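Local coordinates for protein putative branched-chain amino acid aminotransferase IlvE (Streptococcus mutans, PDB 4DQN) that probably catalyses the pyridoxal-phosphate-dependent transfer of amino groups from branched-chain amino acids to 2-oxoglutarate, a reaction whose reverse is the last step in making leucine and isoleucine, at residues Y213-A217 / T218-I222; D272-V275 / D276-D279; T40-A43 / T44-S48. All blocks are in the same frame, centred on the assembly; numbering follows the deposited sequence.

Contact 1 of 3, residues Y213-A217 / T218-I222; sequences YLDPA and THTKI
With chi1 at 72°, CG of Asp-215 is set between its own backbone N and carbonyl carbon, which turns the carboxylate inward over the returning chain. Asp-215 OD1 accepts two backbone bonds: from Thr-220 N (2.8 Å), on the syn side but somewhat out of the carboxylate plane, and from Lys-221 N (2.8 Å), nearly along its C-O axis. Asp-215 OD2 takes the other pair, using its syn lone pair for Thr-218 OG1 (2.7 Å), while Thr-218 N comes from above the carboxylate plane (2.9 Å). Four donors fix the rotation of the group and probably favour its anionic form. Lys-221 lays CE 3.6 Å from Asp-215 CG, and a water that donates to Asp-215 OD2 accepts only a weak bond from NZ. Asp-215 N gives to Lys-221 O, and Asp-215 O accepts from His-219 N (2.7 Å). The His-219 ring brings its edge to Pro-216 O, with CD2 3.5 Å away, and its ND1 is bonded to Asp-174. Aspartate suits this place, offering two acceptors on a short stem. A carboxylate bonded to three of the four backbone N-H groups of residues 218-221 marks a tight loop, here joining strands 211-214 and 222-225 as a beta hairpin.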
ATOM      1  N   TYR A 213       8.465   2.814  15.557  1.00 32.15           N
ATOM      2  CA  TYR A 213       7.105   3.328  15.508  1.00 32.65           C
ATOM      3  C   TYR A 213       6.374   2.991  16.788  1.00 35.92           C
ATOM      4  O   TYR A 213       6.583   1.923  17.351  1.00 34.17           O
ATOM      5  CB  TYR A 213       6.350   2.705  14.328  1.00 36.01           C
ATOM      6  CG  TYR A 213       6.938   3.066  12.991  1.00 37.30           C
ATOM      7  CD1 TYR A 213       7.886   2.252  12.385  1.00 35.94           C
ATOM      8  CD2 TYR A 213       6.552   4.228  12.339  1.00 36.60           C
ATOM      9  CE1 TYR A 213       8.428   2.583  11.164  1.00 36.61           C
ATOM     10  CE2 TYR A 213       7.088   4.572  11.122  1.00 33.29           C
ATOM     11  CZ  TYR A 213       8.024   3.751  10.539  1.00 36.89           C
ATOM     12  OH  TYR A 213       8.557   4.110   9.323  1.00 33.62           O
ATOM     13  N   LEU A 214       5.508   3.893  17.246  1.00 36.44           N
ATOM     14  CA  LEU A 214       4.690   3.623  18.426  1.00 35.96           C
ATOM     15  C   LEU A 214       3.273   3.284  17.985  1.00 36.82           C
ATOM     16  O   LEU A 214       2.938   3.419  16.803  1.00 37.80           O
ATOM     17  CB  LEU A 214       4.679   4.817  19.381  1.00 36.13           C
ATOM     18  CG  LEU A 214       6.041   5.384  19.763  1.00 35.65           C
ATOM     19  CD1 LEU A 214       5.907   6.385  20.897  1.00 35.74           C
ATOM     20  CD2 LEU A 214       6.988   4.245  20.142  1.00 38.58           C
ATOM     21  N   ASP A 215       2.445   2.832  18.922  1.00 35.76           N
ATOM     22  CA  ASP A 215       1.082   2.422  18.583  1.00 39.33           C
ATOM     23  C   ASP A 215       0.323   3.618  18.010  1.00 41.39           C
ATOM     24  O   ASP A 215       0.381   4.715  18.566  1.00 38.72           O
ATOM     25  CB  ASP A 215       0.371   1.798  19.791  1.00 40.83           C
ATOM     26  CG  ASP A 215       0.011   2.815  20.845  1.00 40.60           C
ATOM     27  OD1 ASP A 215       0.918   3.247  21.589  1.00 38.84           O
ATOM     28  OD2 ASP A 215      -1.187   3.171  20.934  1.00 41.46           O
ATOM     29  N   PRO A 216      -0.351   3.419  16.861  1.00 41.29           N
ATOM     30  CA  PRO A 216      -0.959   4.553  16.149  1.00 40.76           C
ATOM     31  C   PRO A 216      -2.120   5.212  16.896  1.00 44.48           C
ATOM     32  O   PRO A 216      -2.361   6.402  16.688  1.00 46.73           O
ATOM     33  CB  PRO A 216      -1.440   3.934  14.826  1.00 44.20           C
ATOM     34  CG  PRO A 216      -1.518   2.446  15.082  1.00 42.80           C
ATOM     35  CD  PRO A 216      -0.434   2.162  16.093  1.00 41.16           C
ATOM     36  N   ALA A 217      -2.817   4.464  17.747  1.00 45.44           N
ATOM     37  CA  ALA A 217      -3.924   5.031  18.517  1.00 47.46           C
ATOM     38  C   ALA A 217      -3.446   6.060  19.535  1.00 46.56           C
ATOM     39  O   ALA A 217      -3.890   7.213  19.525  1.00 52.37           O
ATOM     40  CB  ALA A 217      -4.707   3.927  19.221  1.00 50.07           C
ATOM     41  N   THR A 218      -2.546   5.635  20.418  1.00 42.81           N
ATOM     42  CA  THR A 218      -2.172   6.459  21.567  1.00 45.34           C
ATOM     43  C   THR A 218      -0.715   6.946  21.581  1.00 44.05           C
ATOM     44  O   THR A 218      -0.378   7.875  22.320  1.00 40.70           O
ATOM     45  CB  THR A 218      -2.471   5.715  22.885  1.00 45.00           C
ATOM     46  OG1 THR A 218      -1.482   4.704  23.108  1.00 44.53           O
ATOM     47  CG2 THR A 218      -3.835   5.049  22.811  1.00 43.88           C
ATOM     48  N   HIS A 219       0.140   6.319  20.770  1.00 39.59           N
ATOM     49  CA  HIS A 219       1.567   6.652  20.737  1.00 40.01           C
ATOM     50  C   HIS A 219       2.190   6.624  22.132  1.00 41.50           C
ATOM     51  O   HIS A 219       2.808   7.595  22.571  1.00 37.36           O
ATOM     52  CB  HIS A 219       1.810   8.001  20.040  1.00 37.88           C
ATOM     53  CG  HIS A 219       1.786   7.911  18.546  1.00 40.70           C
ATOM     54  ND1 HIS A 219       2.911   8.096  17.766  1.00 41.18           N
ATOM     55  CD2 HIS A 219       0.777   7.632  17.684  1.00 40.25           C
ATOM     56  CE1 HIS A 219       2.594   7.938  16.493  1.00 40.57           C
ATOM     57  NE2 HIS A 219       1.305   7.653  16.415  1.00 39.23           N
ATOM     58  N   THR A 220       2.017   5.500  22.823  1.00 35.95           N
ATOM     59  CA  THR A 220       2.595   5.342  24.151  1.00 38.00           C
ATOM     60  C   THR A 220       3.335   4.004  24.305  1.00 40.72           C
ATOM     61  O   THR A 220       4.070   3.791  25.275  1.00 39.13           O
ATOM     62  CB  THR A 220       1.508   5.468  25.222  1.00 43.76           C
ATOM     63  OG1 THR A 220       2.122   5.599  26.511  1.00 56.95           O
ATOM     64  CG2 THR A 220       0.624   4.245  25.204  1.00 39.47           C
ATOM     65  N   LYS A 221       3.144   3.113  23.332  1.00 37.77           N
ATOM     66  CA  LYS A 221       3.728   1.775  23.376  1.00 37.34           C
ATOM     67  C   LYS A 221       4.477   1.502  22.079  1.00 39.95           C
ATOM     68  O   LYS A 221       4.063   1.953  21.007  1.00 36.84           O
ATOM     69  CB  LYS A 221       2.626   0.734  23.546  1.00 41.33           C
ATOM     70  CG  LYS A 221       1.761   0.929  24.776  1.00 43.59           C
ATOM     71  CD  LYS A 221       0.526   0.034  24.723  1.00 47.72           C
ATOM     72  CE  LYS A 221      -0.270   0.311  23.455  1.00 51.99           C
ATOM     73  NZ  LYS A 221      -1.432  -0.604  23.279  1.00 56.22           N
ATOM     74  N   ILE A 222       5.579   0.768  22.175  1.00 37.15           N
ATOM     75  CA  ILE A 222       6.390   0.446  21.007  1.00 36.54           C
ATOM     76  C   ILE A 222       5.703  -0.605  20.148  1.00 38.95           C
ATOM     77  O   ILE A 222       5.166  -1.592  20.662  1.00 36.67           O
ATOM     78  CB  ILE A 222       7.795  -0.055  21.420  1.00 37.37           C
ATOM     79  CG1 ILE A 222       8.600   1.090  22.038  1.00 38.71           C
ATOM     80  CG2 ILE A 222       8.548  -0.621  20.225  1.00 34.86           C
ATOM     81  CD1 ILE A 222      10.000   0.673  22.493  1.00 38.40           C
TER
HETATM   82  O   HOH W   1      -3.287   1.088  21.102  1.00 48.59           O
HETATM   83  O   HOH W   2      -1.031   8.246  14.987  1.00 40.47           O

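Contact 2 of 3, residues D272-V275 / D276-D279; sequences DVCV and DELD
Cys-274 and Glu-277 are the first and last residues of a type I beta turn, and each supplies an acceptor to the other. The turn's own bond runs from Glu-277 N to Cys-274 O (3.1 Å), with the donor above the carbonyl plane. A second bond returns from Cys-274 N to Glu-277 OE2 (3.1 Å). It is almost straight, 174° at the hydrogen, although OE2 is met from above the plane of its carboxylate. Glutamate suits the position by its length: CG lies between the backbone N and the carbonyl carbon, and from there the extended chain runs back alongside Cys-274, whose CB packs 3.6 Å from Glu-277 CG. Both backbone polar atoms of Cys-274 are therefore satisfied within the turn. The neighbouring valines bond across to the backbone of residues 220-222, Val-273 O to Ile-222 and Val-275 N to Thr-220. The valine side chains suit this edge, for both pack against Ile-222 on strand 222-225. Asp-276, a natural choice for an exposed corner, keeps its carboxylate at the surface, near Thr-220. Leu-278 packs on Phe-308, and its CG lies 3.6 Å from Val-275 O.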
ATOM      1  N   ASP A 272       2.900  -5.477  26.361  1.00 44.54           N
ATOM      2  CA  ASP A 272       3.145  -4.120  25.906  1.00 42.52           C
ATOM      3  C   ASP A 272       4.445  -3.559  26.491  1.00 42.69           C
ATOM      4  O   ASP A 272       4.910  -3.984  27.561  1.00 38.74           O
ATOM      5  CB  ASP A 272       1.930  -3.198  26.069  1.00 51.07           C
ATOM      6  CG  ASP A 272       1.411  -3.155  27.475  1.00 50.52           C
ATOM      7  OD1 ASP A 272       2.235  -3.215  28.414  1.00 56.09           O
ATOM      8  OD2 ASP A 272       0.173  -3.053  27.637  1.00 47.88           O
ATOM      9  N   VAL A 273       5.059  -2.659  25.734  1.00 34.58           N
ATOM     10  CA  VAL A 273       6.330  -2.054  26.096  1.00 37.42           C
ATOM     11  C   VAL A 273       6.103  -0.551  26.036  1.00 36.04           C
ATOM     12  O   VAL A 273       5.917   0.001  24.955  1.00 33.83           O
ATOM     13  CB  VAL A 273       7.438  -2.452  25.093  1.00 38.09           C
ATOM     14  CG1 VAL A 273       8.742  -1.706  25.387  1.00 33.83           C
ATOM     15  CG2 VAL A 273       7.667  -3.968  25.105  1.00 33.91           C
ATOM     16  N   CYS A 274       6.079   0.108  27.190  1.00 33.61           N
ATOM     17  CA  CYS A 274       5.739   1.528  27.227  1.00 41.09           C
ATOM     18  C   CYS A 274       6.974   2.374  27.009  1.00 36.09           C
ATOM     19  O   CYS A 274       8.033   2.074  27.558  1.00 35.59           O
ATOM     20  CB  CYS A 274       5.076   1.894  28.554  1.00 41.07           C
ATOM     21  SG  CYS A 274       3.608   0.901  28.885  1.00 52.67           S
ATOM     22  N   VAL A 275       6.843   3.433  26.209  1.00 36.97           N
ATOM     23  CA  VAL A 275       7.992   4.286  25.905  1.00 36.66           C
ATOM     24  C   VAL A 275       8.481   5.060  27.111  1.00 41.05           C
ATOM     25  O   VAL A 275       9.548   5.685  27.062  1.00 39.89           O
ATOM     26  CB  VAL A 275       7.709   5.307  24.783  1.00 42.04           C
ATOM     27  CG1 VAL A 275       7.822   4.649  23.444  1.00 41.93           C
ATOM     28  CG2 VAL A 275       6.349   6.003  24.977  1.00 38.36           C
ATOM     29  N   ASP A 276       7.697   5.039  28.183  1.00 37.37           N
ATOM     30  CA  ASP A 276       8.057   5.787  29.383  1.00 42.65           C
ATOM     31  C   ASP A 276       8.781   4.908  30.390  1.00 44.11           C
ATOM     32  O   ASP A 276       9.203   5.385  31.444  1.00 47.66           O
ATOM     33  CB  ASP A 276       6.817   6.409  30.021  1.00 43.45           C
ATOM     34  CG  ASP A 276       6.102   7.354  29.085  1.00 52.46           C
ATOM     35  OD1 ASP A 276       6.633   8.462  28.836  1.00 55.96           O
ATOM     36  OD2 ASP A 276       5.006   6.992  28.598  1.00 57.93           O
ATOM     37  N   GLU A 277       8.935   3.629  30.052  1.00 44.42           N
ATOM     38  CA  GLU A 277       9.567   2.656  30.948  1.00 45.73           C
ATOM     39  C   GLU A 277      10.791   1.997  30.300  1.00 45.40           C
ATOM     40  O   GLU A 277      11.040   0.818  30.522  1.00 45.75           O
ATOM     41  CB  GLU A 277       8.553   1.568  31.367  1.00 45.72           C
ATOM     42  CG  GLU A 277       8.064   0.692  30.191  1.00 49.73           C
ATOM     43  CD  GLU A 277       7.143  -0.451  30.592  1.00 51.91           C
ATOM     44  OE1 GLU A 277       6.620  -0.429  31.740  1.00 51.09           O
ATOM     45  OE2 GLU A 277       6.942  -1.365  29.741  1.00 40.62           O
ATOM     46  N   LEU A 278      11.559   2.743  29.509  1.00 43.08           N
ATOM     47  CA  LEU A 278      12.699   2.148  28.800  1.00 42.55           C
ATOM     48  C   LEU A 278      13.796   1.623  29.736  1.00 42.44           C
ATOM     49  O   LEU A 278      14.514   0.684  29.387  1.00 42.83           O
ATOM     50  CB  LEU A 278      13.284   3.117  27.768  1.00 38.91           C
ATOM     51  CG  LEU A 278      12.364   3.497  26.606  1.00 40.09           C
ATOM     52  CD1 LEU A 278      13.060   4.434  25.637  1.00 40.13           C
ATOM     53  CD2 LEU A 278      11.882   2.262  25.881  1.00 39.84           C
ATOM     54  N   ASP A 279      13.910   2.209  30.927  1.00 42.76           N
ATOM     55  CA  ASP A 279      14.873   1.741  31.928  1.00 43.87           C
ATOM     56  C   ASP A 279      14.558   0.322  32.423  1.00 43.08           C
ATOM     57  O   ASP A 279      15.368  -0.291  33.121  1.00 42.88           O
ATOM     58  CB  ASP A 279      14.926   2.712  33.110  1.00 45.97           C
ATOM     59  CG  ASP A 279      13.580   3.365  33.384  1.00 57.13           C
ATOM     60  OD1 ASP A 279      12.703   2.693  33.977  1.00 58.50           O
ATOM     61  OD2 ASP A 279      13.397   4.548  32.999  1.00 58.88           O
TER

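Contact 3 of 3, residues T40-A43 / T44-S48; sequences TEDA and TLHIS
Asp-42 reaches forward to the start of strand 44-48 and holds Thr-44 and His-46 with its two carboxylate oxygens. The contact is mainly one of hydrogen bonds. The shortest joins two side chains: His-46 NE2 donates to Asp-42 OD2 at 2.7 Å, nearly straight at 167°. The oxygen lies at the edge of the imidazole, close to the ring plane, and is approached on its syn side, tilted out of the carboxylate plane. The carboxylate thus meets the ring at its edge, the two planes 51° apart. The chi1 of -165° places Asp-42 CG opposite the backbone N and sends the carboxylate along the chain to the ring.

Two further bonds tie side chains to nearby backbone. Thr-44 N donates to Asp-42 OD1 (3.1 Å) from above the carboxylate plane, closing an Asx turn. Just before it, Asp-42 N donates to Thr-40 OG1 (3.2 Å), an ST turn where the chain leaves strand 33-40. A water also lies between Thr-44 OG1 (3.2 Å) and Ala-43 O, weakly held by the latter.

Packing is slight across the turns and faces elsewhere: Ala-43, small enough for a buried corner, rests on Tyr-18 and Arg-24, while Leu-45 covers Ile-26 and Ile-134. Residues 45-47 pair antiparallel with a strand of the second subunit, and His-46 ND1 is hydrogen-bonded to ND1 of His-46 in that subunit.

The chemistry has a consequence for charge. Since NE2 already carries a proton for Asp-42, a bond between two ND1 atoms needs one more proton, so if the second subunit repeats the arrangement, one of the two imidazoles is probably cationic. The neighbouring carboxylate would be expected to stabilise that charge at the dimer interface.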
ATOM      1  N   THR A  40      11.435 -20.203 -14.350  1.00 27.24           N
ATOM      2  CA  THR A  40      11.618 -19.369 -15.525  1.00 29.17           C
ATOM      3  C   THR A  40      12.910 -18.586 -15.408  1.00 28.94           C
ATOM      4  O   THR A  40      13.386 -18.302 -14.301  1.00 29.09           O
ATOM      5  CB  THR A  40      10.450 -18.385 -15.724  1.00 30.70           C
ATOM      6  OG1 THR A  40      10.650 -17.660 -16.942  1.00 30.79           O
ATOM      7  CG2 THR A  40      10.372 -17.395 -14.544  1.00 26.55           C
ATOM      8  N   GLU A  41      13.473 -18.239 -16.558  1.00 27.22           N
ATOM      9  CA  GLU A  41      14.706 -17.479 -16.607  1.00 29.89           C
ATOM     10  C   GLU A  41      14.396 -16.002 -16.736  1.00 27.45           C
ATOM     11  O   GLU A  41      15.299 -15.169 -16.730  1.00 27.47           O
ATOM     12  CB  GLU A  41      15.561 -17.938 -17.800  1.00 31.29           C
ATOM     13  CG  GLU A  41      15.938 -19.416 -17.733  1.00 35.10           C
ATOM     14  CD  GLU A  41      16.875 -19.816 -18.849  1.00 41.82           C
ATOM     15  OE1 GLU A  41      16.551 -20.768 -19.588  1.00 46.69           O
ATOM     16  OE2 GLU A  41      17.932 -19.166 -18.993  1.00 43.40           O
ATOM     17  N   ASP A  42      13.112 -15.677 -16.857  1.00 25.25           N
ATOM     18  CA  ASP A  42      12.713 -14.292 -17.123  1.00 28.30           C
ATOM     19  C   ASP A  42      12.479 -13.576 -15.808  1.00 26.39           C
ATOM     20  O   ASP A  42      11.555 -13.907 -15.069  1.00 28.42           O
ATOM     21  CB  ASP A  42      11.424 -14.253 -17.947  1.00 26.12           C
ATOM     22  CG  ASP A  42      11.164 -12.895 -18.558  1.00 26.74           C
ATOM     23  OD1 ASP A  42      11.934 -11.942 -18.289  1.00 24.82           O
ATOM     24  OD2 ASP A  42      10.170 -12.772 -19.306  1.00 30.03           O
ATOM     25  N   ALA A  43      13.314 -12.583 -15.531  1.00 25.11           N
ATOM     26  CA  ALA A  43      13.233 -11.825 -14.289  1.00 26.52           C
ATOM     27  C   ALA A  43      12.335 -10.602 -14.453  1.00 27.12           C
ATOM     28  O   ALA A  43      12.224  -9.780 -13.543  1.00 24.02           O
ATOM     29  CB  ALA A  43      14.633 -11.411 -13.842  1.00 25.16           C
ATOM     30  N   THR A  44      11.696 -10.489 -15.616  1.00 25.74           N
ATOM     31  CA  THR A  44      10.758  -9.398 -15.875  1.00 26.47           C
ATOM     32  C   THR A  44       9.341  -9.942 -15.781  1.00 25.93           C
ATOM     33  O   THR A  44       9.036 -10.988 -16.366  1.00 26.69           O
ATOM     34  CB  THR A  44      10.978  -8.788 -17.266  1.00 28.22           C
ATOM     35  OG1 THR A  44      12.297  -8.250 -17.332  1.00 27.56           O
ATOM     36  CG2 THR A  44       9.994  -7.650 -17.512  1.00 27.40           C
ATOM     37  N   LEU A  45       8.484  -9.258 -15.020  1.00 24.86           N
ATOM     38  CA  LEU A  45       7.081  -9.649 -14.944  1.00 26.20           C
ATOM     39  C   LEU A  45       6.313  -8.872 -15.986  1.00 26.70           C
ATOM     40  O   LEU A  45       6.559  -7.682 -16.190  1.00 26.29           O
ATOM     41  CB  LEU A  45       6.495  -9.386 -13.553  1.00 24.03           C
ATOM     42  CG  LEU A  45       7.056 -10.239 -12.410  1.00 23.50           C
ATOM     43  CD1 LEU A  45       6.644  -9.642 -11.076  1.00 26.24           C
ATOM     44  CD2 LEU A  45       6.568 -11.685 -12.507  1.00 22.83           C
ATOM     45  N   HIS A  46       5.390  -9.551 -16.660  1.00 25.59           N
ATOM     46  CA  HIS A  46       4.628  -8.939 -17.747  1.00 27.44           C
ATOM     47  C   HIS A  46       3.163  -8.896 -17.324  1.00 27.04           C
ATOM     48  O   HIS A  46       2.465  -9.905 -17.375  1.00 25.41           O
ATOM     49  CB  HIS A  46       4.816  -9.771 -19.021  1.00 26.34           C
ATOM     50  CG  HIS A  46       6.255 -10.067 -19.326  1.00 26.62           C
ATOM     51  ND1 HIS A  46       7.058  -9.196 -20.027  1.00 26.51           N
ATOM     52  CD2 HIS A  46       7.042 -11.119 -18.988  1.00 29.30           C
ATOM     53  CE1 HIS A  46       8.275  -9.706 -20.131  1.00 28.25           C
ATOM     54  NE2 HIS A  46       8.294 -10.869 -19.501  1.00 28.06           N
ATOM     55  N   ILE A  47       2.705  -7.736 -16.864  1.00 24.41           N
ATOM     56  CA  ILE A  47       1.405  -7.667 -16.211  1.00 22.94           C
ATOM     57  C   ILE A  47       0.588  -6.526 -16.781  1.00 27.21           C
ATOM     58  O   ILE A  47       1.134  -5.534 -17.280  1.00 26.61           O
ATOM     59  CB  ILE A  47       1.533  -7.514 -14.674  1.00 22.45           C
ATOM     60  CG1 ILE A  47       2.177  -6.179 -14.301  1.00 21.80           C
ATOM     61  CG2 ILE A  47       2.363  -8.664 -14.072  1.00 22.97           C
ATOM     62  CD1 ILE A  47       2.315  -5.971 -12.778  1.00 21.38           C
ATOM     63  N   SER A  48      -0.729  -6.673 -16.714  1.00 25.34           N
ATOM     64  CA  SER A  48      -1.639  -5.652 -17.220  1.00 25.91           C
ATOM     65  C   SER A  48      -1.382  -4.283 -16.599  1.00 25.18           C
ATOM     66  O   SER A  48      -1.147  -4.178 -15.389  1.00 22.61           O
ATOM     67  CB  SER A  48      -3.077  -6.068 -16.920  1.00 26.24           C
ATOM     68  OG  SER A  48      -3.970  -5.052 -17.353  1.00 27.87           O
TER
HETATM   69  O   HOH W   3      14.375  -7.639 -14.923  1.00 38.70           O

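All three contacts are local turns, partly buried and away from the lysine predicted to carry the cofactor, and each relies on a carboxylate that accepts backbone N-H groups. Contacts 1 and 2 are neighbours on one flank of the mixed sheet, their centres about 11 Å apart. Backbone bonds between residues 220-222 and 273-275 join them, and Leu-214 CD2 packs on Val-275 CG1. Contact 3 is remote, about 40 Å from contact 1 and 46 Å from contact 2 between centres, beside the antiparallel sheet. The first two join elements of a single chain, whereas strand 44-48 meets the second subunit, where a histidine ring joins a backbone N-H as carboxylate partner.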